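Local coordinates for Alpha/beta hydrolase family protein (PDB 3OOS) that probably hydrolyses a substrate that is not known, as an alpha/beta hydrolase fold enzyme, at residues G39-N44 with P262-I267; W172-F177 with E181-A186; T253-S258 with N271-D276. One frame throughout, in Å; residues are numbered along the deposited sequence. Where two conformers were deposited one is given.

Contact 1. Residues G39-N44 with P262-I267; sequences GNTFAN and PFVEEI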
loop_
_atom_site.group_PDB
_atom_site.type_symbol
_atom_site.label_atom_id
_atom_site.label_comp_id
_atom_site.label_asym_id
_atom_site.label_seq_id
_atom_site.Cartn_x
_atom_site.Cartn_y
_atom_site.Cartn_z
ATOM N N GLY A 39 4.172 -0.484 14.196
ATOM C CA GLY A 39 4.499 -0.971 12.865
ATOM C C GLY A 39 3.243 -1.293 12.083
ATOM O O GLY A 39 2.205 -0.657 12.266
ATOM N N ASN A 40 3.336 -2.297 11.218
ATOM C CA ASN A 40 2.268 -2.596 10.281
ATOM C C ASN A 40 2.365 -4.043 9.809
ATOM O O ASN A 40 3.464 -4.551 9.596
ATOM C CB ASN A 40 2.353 -1.625 9.097
ATOM C CG ASN A 40 1.388 -1.967 7.994
ATOM O OD1 ASN A 40 1.769 -2.580 6.998
ATOM N ND2 ASN A 40 0.127 -1.585 8.166
ATOM N N THR A 41 1.218 -4.695 9.637
ATOM C CA THR A 41 1.185 -6.136 9.354
ATOM C C THR A 41 1.617 -6.513 7.932
ATOM O O THR A 41 2.009 -7.654 7.691
ATOM C CB THR A 41 -0.190 -6.757 9.664
ATOM O OG1 THR A 41 -1.212 -6.005 9.007
ATOM C CG2 THR A 41 -0.449 -6.770 11.165
ATOM N N PHE A 42 1.540 -5.563 7.000
ATOM C CA PHE A 42 2.114 -5.754 5.668
ATOM C C PHE A 42 3.636 -5.579 5.705
ATOM O O PHE A 42 4.372 -6.370 5.107
ATOM C CB PHE A 42 1.464 -4.810 4.645
ATOM C CG PHE A 42 2.229 -4.680 3.356
ATOM C CD1 PHE A 42 2.304 -5.743 2.459
ATOM C CD2 PHE A 42 2.863 -3.483 3.034
ATOM C CE1 PHE A 42 3.016 -5.617 1.267
ATOM C CE2 PHE A 42 3.574 -3.347 1.847
ATOM C CZ PHE A 42 3.650 -4.417 0.958
ATOM N N ALA A 43 4.099 -4.550 6.414
ATOM C CA ALA A 43 5.533 -4.262 6.521
ATOM C C ALA A 43 6.294 -5.306 7.336
ATOM O O ALA A 43 7.429 -5.651 7.001
ATOM C CB ALA A 43 5.757 -2.859 7.105
ATOM N N ASN A 44 5.662 -5.819 8.390
ATOM C CA ASN A 44 6.363 -6.652 9.372
ATOM C C ASN A 44 7.053 -7.911 8.830
ATOM O O ASN A 44 8.199 -8.174 9.198
ATOM C CB ASN A 44 5.459 -6.989 10.567
ATOM C CG ASN A 44 6.247 -7.271 11.835
ATOM O OD1 ASN A 44 5.930 -8.197 12.586
ATOM N ND2 ASN A 44 7.277 -6.476 12.082
ATOM N N PRO A 262 -3.224 -10.963 2.142
ATOM C CA PRO A 262 -2.438 -12.217 2.175
ATOM C C PRO A 262 -1.348 -12.294 3.251
ATOM O O PRO A 262 -1.068 -13.384 3.760
ATOM C CB PRO A 262 -1.786 -12.268 0.788
ATOM C CG PRO A 262 -2.622 -11.394 -0.066
ATOM C CD PRO A 262 -3.159 -10.318 0.815
ATOM N N PHE A 263 -0.752 -11.150 3.587
ATOM C CA PHE A 263 0.318 -11.063 4.593
ATOM C C PHE A 263 -0.109 -11.501 6.001
ATOM O O PHE A 263 0.742 -11.862 6.817
ATOM C CB PHE A 263 0.908 -9.645 4.618
ATOM C CG PHE A 263 -0.124 -8.565 4.476
ATOM C CD1 PHE A 263 -0.781 -8.061 5.597
ATOM C CD2 PHE A 263 -0.459 -8.070 3.216
ATOM C CE1 PHE A 263 -1.752 -7.070 5.467
ATOM C CE2 PHE A 263 -1.425 -7.084 3.074
ATOM C CZ PHE A 263 -2.077 -6.582 4.202
ATOM N N VAL A 264 -1.416 -11.467 6.281
ATOM C CA VAL A 264 -1.951 -12.048 7.523
ATOM C C VAL A 264 -2.913 -13.229 7.312
ATOM O O VAL A 264 -3.177 -13.991 8.248
ATOM C CB VAL A 264 -2.614 -10.992 8.453
ATOM C CG1 VAL A 264 -1.560 -10.103 9.085
ATOM C CG2 VAL A 264 -3.664 -10.163 7.709
ATOM N N GLU A 265 -3.420 -13.392 6.094
ATOM C CA GLU A 265 -4.343 -14.494 5.801
ATOM C C GLU A 265 -3.608 -15.801 5.517
ATOM O O GLU A 265 -4.131 -16.887 5.778
ATOM C CB GLU A 265 -5.265 -14.144 4.634
ATOM C CG GLU A 265 -6.188 -12.969 4.910
ATOM C CD GLU A 265 -7.130 -12.711 3.765
ATOM O OE1 GLU A 265 -8.116 -13.458 3.623
ATOM O OE2 GLU A 265 -6.876 -11.768 2.991
ATOM N N GLU A 266 -2.402 -15.685 4.965
ATOM C CA GLU A 266 -1.558 -16.838 4.648
ATOM C C GLU A 266 -0.128 -16.512 5.050
ATOM O O GLU A 266 0.741 -16.310 4.199
ATOM C CB GLU A 266 -1.628 -17.172 3.154
ATOM C CG GLU A 266 -2.988 -17.670 2.688
ATOM C CD GLU A 266 -3.001 -18.024 1.220
ATOM O OE1 GLU A 266 -2.280 -18.964 0.824
ATOM O OE2 GLU A 266 -3.742 -17.366 0.461
ATOM N N ILE A 267 0.102 -16.464 6.358
ATOM C CA ILE A 267 1.365 -15.978 6.920
ATOM C C ILE A 267 2.584 -16.780 6.450
ATOM O O ILE A 267 3.588 -16.192 6.035
ATOM C CB ILE A 267 1.294 -15.886 8.472
ATOM C CG1 ILE A 267 0.336 -14.759 8.888
ATOM C CG2 ILE A 267 2.681 -15.654 9.073
ATOM C CD1 ILE A 267 -0.041 -14.754 10.364
HETATM O O HOH W 1 1.979 -9.882 9.231
#
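F42 and F263 bring the two backbones closest, with 5.7 Å between their CA atoms, where a loop of helical phi/psi meets the single turn of helix 262-265. Both segments belong to an alpha/beta hydrolase fold. The loop lies between strands 33-34 and 51-55, and the short helix follows strand 250-255. No direct hydrogen bond joins the segments; van der Waals and ring contacts hold them together, with one bridging water.

F42 sets its CB almost exactly over the centre of the F263 ring, 3.8 Å from the centroid and only 2° off the normal. Its ring then reaches past that face edge-first. The rings form an offset edge-to-face pair, with planes at 66° and F42 CD1 3.7 Å from F263 CD2. The CG of F263 sits between its own backbone N and carbonyl carbon (chi1 40°), which sends the ring out toward the loop. T41 comes in beside the same ring. Its OG1 approaches F263 CE1, while its CB packs against V264 CG1 at 3.7 Å.

N40 shapes the loop from within. Its OD1 accepts from the backbone N of both F42 and A43, giving an Asx turn and an Asx motif. The F42 N-H comes from well above the carbonyl plane, while that of A43 is tilted only slightly from it.

F42 and F263 both touch Y227 of strand 224-229. F263 also meets H98 edge-to-face, and F42 touches residues of a probable nucleophile elbow. The contact therefore lies close to what is probably the active site.

A water bridges the backbones. It donates a bond of 2.7 Å to T41 O, and a weak one of 3.4 Å to F263 O.

Contact 2. Residues W172-F177 with E181-A186; sequences WALMSF and EKLEEA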
loop_
_atom_site.group_PDB
_atom_site.type_symbol
_atom_site.label_atom_id
_atom_site.label_comp_id
_atom_site.label_asym_id
_atom_site.label_seq_id
_atom_site.Cartn_x
_atom_site.Cartn_y
_atom_site.Cartn_z
ATOM N N TRP A 172 -16.327 -3.895 7.146
ATOM C CA TRP A 172 -15.311 -3.772 6.104
ATOM C C TRP A 172 -14.279 -4.896 6.194
ATOM O O TRP A 172 -13.955 -5.522 5.181
ATOM C CB TRP A 172 -14.614 -2.408 6.175
ATOM C CG TRP A 172 -13.726 -2.165 4.997
ATOM C CD1 TRP A 172 -12.439 -2.591 4.841
ATOM C CD2 TRP A 172 -14.066 -1.461 3.794
ATOM N NE1 TRP A 172 -11.953 -2.192 3.622
ATOM C CE2 TRP A 172 -12.930 -1.497 2.958
ATOM C CE3 TRP A 172 -15.217 -0.802 3.344
ATOM C CZ2 TRP A 172 -12.907 -0.893 1.694
ATOM C CZ3 TRP A 172 -15.196 -0.203 2.080
ATOM C CH2 TRP A 172 -14.049 -0.256 1.274
ATOM N N ALA A 173 -13.778 -5.144 7.403
ATOM C CA ALA A 173 -12.760 -6.172 7.623
ATOM C C ALA A 173 -13.265 -7.560 7.228
ATOM O O ALA A 173 -12.551 -8.330 6.578
ATOM C CB ALA A 173 -12.300 -6.160 9.078
ATOM N N LEU A 174 -14.501 -7.871 7.608
ATOM C CA LEU A 174 -15.083 -9.178 7.301
ATOM C C LEU A 174 -15.213 -9.428 5.801
ATOM O O LEU A 174 -15.047 -10.553 5.335
ATOM C CB LEU A 174 -16.431 -9.346 8.002
ATOM C CG LEU A 174 -16.307 -9.606 9.505
ATOM C CD1 LEU A 174 -17.621 -9.293 10.206
ATOM C CD2 LEU A 174 -15.861 -11.039 9.797
HETATM N N MSE A 175 -15.492 -8.367 5.053
HETATM C CA MSE A 175 -15.557 -8.441 3.601
HETATM C C MSE A 175 -14.165 -8.632 2.996
HETATM O O MSE A 175 -14.028 -9.165 1.890
HETATM C CB MSE A 175 -16.189 -7.162 3.061
HETATM C CG MSE A 175 -16.238 -7.078 1.559
HETATM SE SE MSE A 175 -16.500 -5.248 1.016
HETATM C CE MSE A 175 -14.852 -4.435 1.709
ATOM N N SER A 176 -13.148 -8.202 3.738
ATOM C CA SER A 176 -11.762 -8.143 3.264
ATOM C C SER A 176 -10.919 -9.359 3.634
ATOM O O SER A 176 -9.743 -9.438 3.261
ATOM C CB SER A 176 -11.087 -6.889 3.827
ATOM O OG SER A 176 -11.809 -5.734 3.466
ATOM N N PHE A 177 -11.518 -10.291 4.373
ATOM C CA PHE A 177 -10.847 -11.510 4.829
ATOM C C PHE A 177 -11.593 -12.749 4.368
ATOM O O PHE A 177 -12.811 -12.847 4.529
ATOM C CB PHE A 177 -10.762 -11.537 6.360
ATOM C CG PHE A 177 -9.571 -10.814 6.917
ATOM C CD1 PHE A 177 -8.463 -11.526 7.362
ATOM C CD2 PHE A 177 -9.558 -9.423 7.006
ATOM C CE1 PHE A 177 -7.352 -10.865 7.887
ATOM C CE2 PHE A 177 -8.453 -8.751 7.525
ATOM C CZ PHE A 177 -7.348 -9.473 7.966
ATOM N N GLU A 181 -11.684 -16.639 11.120
ATOM C CA GLU A 181 -10.656 -17.061 12.071
ATOM C C GLU A 181 -9.346 -16.294 11.855
ATOM O O GLU A 181 -8.725 -15.842 12.821
ATOM C CB GLU A 181 -10.425 -18.573 11.962
ATOM C CG GLU A 181 -9.441 -19.154 12.974
ATOM C CD GLU A 181 -9.283 -20.659 12.824
ATOM O OE1 GLU A 181 -10.308 -21.375 12.822
ATOM O OE2 GLU A 181 -8.134 -21.130 12.703
ATOM N N LYS A 182 -8.941 -16.144 10.593
ATOM C CA LYS A 182 -7.718 -15.408 10.263
ATOM C C LYS A 182 -7.828 -13.929 10.633
ATOM O O LYS A 182 -6.846 -13.316 11.046
ATOM C CB LYS A 182 -7.351 -15.573 8.785
ATOM C CG LYS A 182 -6.915 -16.983 8.400
ATOM C CD LYS A 182 -5.781 -17.481 9.280
ATOM C CE LYS A 182 -5.312 -18.860 8.840
ATOM N NZ LYS A 182 -4.238 -19.394 9.725
ATOM N N LEU A 183 -9.026 -13.358 10.492
ATOM C CA LEU A 183 -9.256 -11.976 10.919
ATOM C C LEU A 183 -9.070 -11.831 12.432
ATOM O O LEU A 183 -8.366 -10.926 12.890
ATOM C CB LEU A 183 -10.650 -11.473 10.504
ATOM C CG LEU A 183 -11.095 -10.117 11.079
ATOM C CD1 LEU A 183 -10.130 -8.982 10.722
ATOM C CD2 LEU A 183 -12.502 -9.769 10.619
ATOM N N GLU A 184 -9.698 -12.727 13.193
ATOM C CA GLU A 184 -9.607 -12.679 14.645
ATOM C C GLU A 184 -8.153 -12.793 15.108
ATOM O O GLU A 184 -7.728 -12.063 16.007
ATOM C CB GLU A 184 -10.482 -13.763 15.279
ATOM C CG GLU A 184 -11.140 -13.329 16.576
ATOM C CD GLU A 184 -11.822 -11.978 16.459
ATOM O OE1 GLU A 184 -12.499 -11.721 15.439
ATOM O OE2 GLU A 184 -11.679 -11.165 17.392
ATOM N N GLU A 185 -7.394 -13.687 14.477
ATOM C CA GLU A 185 -5.982 -13.868 14.804
ATOM C C GLU A 185 -5.150 -12.652 14.398
ATOM O O GLU A 185 -4.235 -12.254 15.122
ATOM C CB GLU A 185 -5.434 -15.140 14.157
ATOM C CG GLU A 185 -6.004 -16.417 14.760
ATOM C CD GLU A 185 -5.572 -17.677 14.032
ATOM O OE1 GLU A 185 -4.711 -17.602 13.125
ATOM O OE2 GLU A 185 -6.098 -18.756 14.371
ATOM N N ALA A 186 -5.479 -12.057 13.251
ATOM C CA ALA A 186 -4.750 -10.884 12.755
ATOM C C ALA A 186 -4.902 -9.684 13.683
ATOM O O ALA A 186 -3.975 -8.889 13.833
ATOM C CB ALA A 186 -5.195 -10.521 11.339
#
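L183 and F177 owe their meeting to their first torsions. L183 holds CG anti to the backbone N (chi1 171°); this carries its CD1 to the F177 ring and its CD2 to A173 and L174. In F177 the ring carbon CG lies beside the backbone N instead (chi1 -86°), which turns the ring toward helix 180-186.

The two side chains cross at about a right angle. L183 CD1 sits over one face of the F177 ring, 3.6 Å above the plane but offset toward the rim. It makes a CH-pi contact, 3.9 Å from the centroid, and comes nearest to F177 CE2. L183 CB covers the CG and CD1 side of the F177 ring, while the leucine methyl CD1 covers the CE2 and CD2 side.

The other methyl, L183 CD2, turns to helix 162-176. It meets L174 CD2 at 3.7 Å and A173 CB at 3.9 Å. A173 CB is equally close to L183 CD1, so it touches both branches. One helical turn beyond L183, A186 CB approaches F177 CE1 at 4.1 Å.

S176 OG bonds back to W172 O, one turn earlier, at 2.8 Å and from above the carbonyl plane. In one of its two conformers, E184 pairs its OE1 with R170 of helix 162-176 in a salt bridge. F177 and A186 also touch V264 of helix 262-265, and S176 shares a backbone hydrogen bond with H260.

Only three residues separate the segments, and L183 packs between two helices that follow each other in the chain. Both helices fall in the helical insertion between strands 116-122 and 224-229, the place where alpha/beta hydrolases commonly carry their cap.

Contact 3. Residues T253-S258 with N271-D276; sequences TKFEES and NQFVND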
loop_
_atom_site.group_PDB
_atom_site.type_symbol
_atom_site.label_atom_id
_atom_site.label_comp_id
_atom_site.label_asym_id
_atom_site.label_seq_id
_atom_site.Cartn_x
_atom_site.Cartn_y
_atom_site.Cartn_z
ATOM N N THR A 253 2.572 -13.987 -7.871
ATOM C CA THR A 253 2.310 -14.962 -6.813
ATOM C C THR A 253 0.850 -14.876 -6.394
ATOM O O THR A 253 0.371 -13.814 -5.988
ATOM C CB THR A 253 3.231 -14.737 -5.593
ATOM O OG1 THR A 253 4.598 -14.787 -6.015
ATOM C CG2 THR A 253 2.996 -15.808 -4.526
ATOM N N LYS A 254 0.151 -16.001 -6.501
ATOM C CA LYS A 254 -1.268 -16.067 -6.181
ATOM C C LYS A 254 -1.472 -16.601 -4.773
ATOM O O LYS A 254 -0.908 -17.631 -4.401
ATOM C CB LYS A 254 -1.986 -16.965 -7.187
ATOM C CG LYS A 254 -3.499 -16.927 -7.097
ATOM C CD LYS A 254 -4.111 -17.724 -8.233
ATOM C CE LYS A 254 -5.532 -17.281 -8.504
ATOM N NZ LYS A 254 -6.118 -18.010 -9.663
ATOM N N PHE A 255 -2.275 -15.891 -3.992
ATOM C CA PHE A 255 -2.627 -16.342 -2.657
ATOM C C PHE A 255 -4.050 -16.894 -2.691
ATOM O O PHE A 255 -5.034 -16.152 -2.701
ATOM C CB PHE A 255 -2.419 -15.216 -1.637
ATOM C CG PHE A 255 -0.968 -14.949 -1.333
ATOM C CD1 PHE A 255 -0.335 -15.598 -0.276
ATOM C CD2 PHE A 255 -0.225 -14.067 -2.118
ATOM C CE1 PHE A 255 1.013 -15.364 0.005
ATOM C CE2 PHE A 255 1.123 -13.829 -1.845
ATOM C CZ PHE A 255 1.742 -14.477 -0.780
ATOM N N GLU A 256 -4.130 -18.221 -2.742
ATOM C CA GLU A 256 -5.370 -18.938 -3.045
ATOM C C GLU A 256 -6.421 -18.841 -1.941
ATOM O O GLU A 256 -7.617 -18.945 -2.214
ATOM C CB GLU A 256 -5.070 -20.417 -3.331
ATOM C CG GLU A 256 -3.911 -20.677 -4.301
ATOM C CD GLU A 256 -4.292 -20.537 -5.767
ATOM O OE1 GLU A 256 -5.489 -20.351 -6.071
ATOM O OE2 GLU A 256 -3.381 -20.624 -6.624
ATOM N N GLU A 257 -5.969 -18.644 -0.703
ATOM C CA GLU A 257 -6.878 -18.597 0.442
ATOM C C GLU A 257 -6.934 -17.210 1.071
ATOM O O GLU A 257 -7.130 -17.060 2.281
ATOM C CB GLU A 257 -6.487 -19.647 1.484
ATOM C CG GLU A 257 -7.082 -21.018 1.231
ATOM C CD GLU A 257 -6.842 -21.960 2.389
ATOM O OE1 GLU A 257 -7.794 -22.212 3.158
ATOM O OE2 GLU A 257 -5.696 -22.429 2.544
ATOM N N SER A 258 -6.780 -16.190 0.230
ATOM C CA SER A 258 -6.766 -14.809 0.696
ATOM C C SER A 258 -7.729 -13.935 -0.083
ATOM O O SER A 258 -7.969 -14.155 -1.277
ATOM C CB SER A 258 -5.355 -14.211 0.576
ATOM O OG SER A 258 -4.425 -14.883 1.407
ATOM N N ASN A 271 5.535 -15.356 4.081
ATOM C CA ASN A 271 6.931 -15.414 4.513
ATOM C C ASN A 271 7.830 -16.009 3.436
ATOM O O ASN A 271 8.930 -15.507 3.196
ATOM C CB ASN A 271 7.075 -16.189 5.827
ATOM C CG ASN A 271 6.655 -15.372 7.037
ATOM O OD1 ASN A 271 6.693 -14.139 7.018
ATOM N ND2 ASN A 271 6.257 -16.059 8.106
ATOM N N GLN A 272 7.349 -17.067 2.779
ATOM C CA GLN A 272 8.071 -17.681 1.666
ATOM C C GLN A 272 8.204 -16.689 0.512
ATOM O O GLN A 272 9.260 -16.586 -0.117
ATOM C CB GLN A 272 7.371 -18.962 1.202
ATOM C CG GLN A 272 8.150 -19.755 0.157
ATOM C CD GLN A 272 9.572 -20.051 0.595
ATOM O OE1 GLN A 272 9.807 -20.515 1.710
ATOM N NE2 GLN A 272 10.531 -19.779 -0.283
ATOM N N PHE A 273 7.122 -15.952 0.245
ATOM C CA PHE A 273 7.129 -14.913 -0.782
ATOM C C PHE A 273 8.207 -13.859 -0.496
ATOM O O PHE A 273 8.964 -13.491 -1.393
ATOM C CB PHE A 273 5.747 -14.259 -0.914
ATOM C CG PHE A 273 5.744 -13.012 -1.761
ATOM C CD1 PHE A 273 5.792 -13.092 -3.152
ATOM C CD2 PHE A 273 5.700 -11.753 -1.162
ATOM C CE1 PHE A 273 5.794 -11.933 -3.938
ATOM C CE2 PHE A 273 5.704 -10.597 -1.936
ATOM C CZ PHE A 273 5.749 -10.686 -3.328
ATOM N N VAL A 274 8.275 -13.389 0.750
ATOM C CA VAL A 274 9.288 -12.404 1.153
ATOM C C VAL A 274 10.699 -12.933 0.875
ATOM O O VAL A 274 11.521 -12.252 0.255
ATOM C CB VAL A 274 9.149 -12.002 2.648
ATOM C CG1 VAL A 274 10.317 -11.125 3.091
ATOM C CG2 VAL A 274 7.823 -11.276 2.887
ATOM N N ASN A 275 10.965 -14.158 1.321
ATOM C CA ASN A 275 12.255 -14.793 1.070
ATOM C C ASN A 275 12.593 -14.866 -0.422
ATOM O O ASN A 275 13.749 -14.673 -0.815
ATOM C CB ASN A 275 12.290 -16.191 1.693
ATOM C CG ASN A 275 13.682 -16.781 1.707
ATOM O OD1 ASN A 275 14.566 -16.296 2.410
ATOM N ND2 ASN A 275 13.885 -17.831 0.922
ATOM N N ASP A 276 11.578 -15.117 -1.245
ATOM C CA ASP A 276 11.760 -15.263 -2.690
ATOM C C ASP A 276 12.014 -13.942 -3.433
ATOM O O ASP A 276 12.395 -13.952 -4.608
ATOM C CB ASP A 276 10.580 -16.023 -3.313
ATOM C CG ASP A 276 10.554 -17.500 -2.924
ATOM O OD1 ASP A 276 11.559 -18.018 -2.389
ATOM O OD2 ASP A 276 9.516 -18.152 -3.154
#
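F273 leaves helix 267-276 toward the strand that ends the sheet, and its side chain can be followed outward. CB comes first and meets the tip of F255, with F255 CZ 4.0 Å away. CG is held anti to the backbone N (chi1 169°), which places the CD1 edge of the ring beside T253. CD1 is the ring atom that makes the closest touch: T253 OG1 lies 3.5 Å from it, at the ring edge and near the ring plane. T253 CB is 3.9 Å from the same CD1. Next along that edge, F273 CE1 lies 3.7 Å from T253 OG1. The ring also meets Y227 edge-to-face, and F225 touches it.

The backbones stay well apart, 7.7 Å between the CA atoms of T253 and F273 at their nearest. Between these segments, side chains alone bridge the gap. Strand 250-255 is the outermost strand at one end of the alpha/beta hydrolase sheet, and helix 267-276 is the last helix of the chain. T253 and F255 both form backbone hydrogen bonds with C228 of strand 224-229, and both direct their side chains to the same helix.

F255 approaches differently from T253. It crosses F273 at about a right angle and presents its ring edge, near the ring plane, to F273 CB. The other neighbours of F255 include P262, on the short helix that follows. The strand then ends in a type I beta turn from F255 to S258.

K254 lies between the two contact residues of the strand. Its backbone O accepts a hydrogen bond from NZ of K269, a lysine of helix 267-276.

Contact 1 is between the other two, with centres about 12 Å from contact 2 and about 11 Å from contact 3; contacts 2 and 3 are about 18 Å apart and do not touch. Along the chain, contact 2 is nested inside the long loop closed by contact 1, while contacts 1 and 3 cross. Segment 262-267 is the shared piece. Its V264 and E265 pack against F177, and E265 also packs on K182. Just after the short helix, E266 OE2 accepts hydrogen bonds from S258 OG and E257 N. The last strand, the short helix and the C-terminal helix come in succession. This end of the chain thus joins the sheet to the helical insertion.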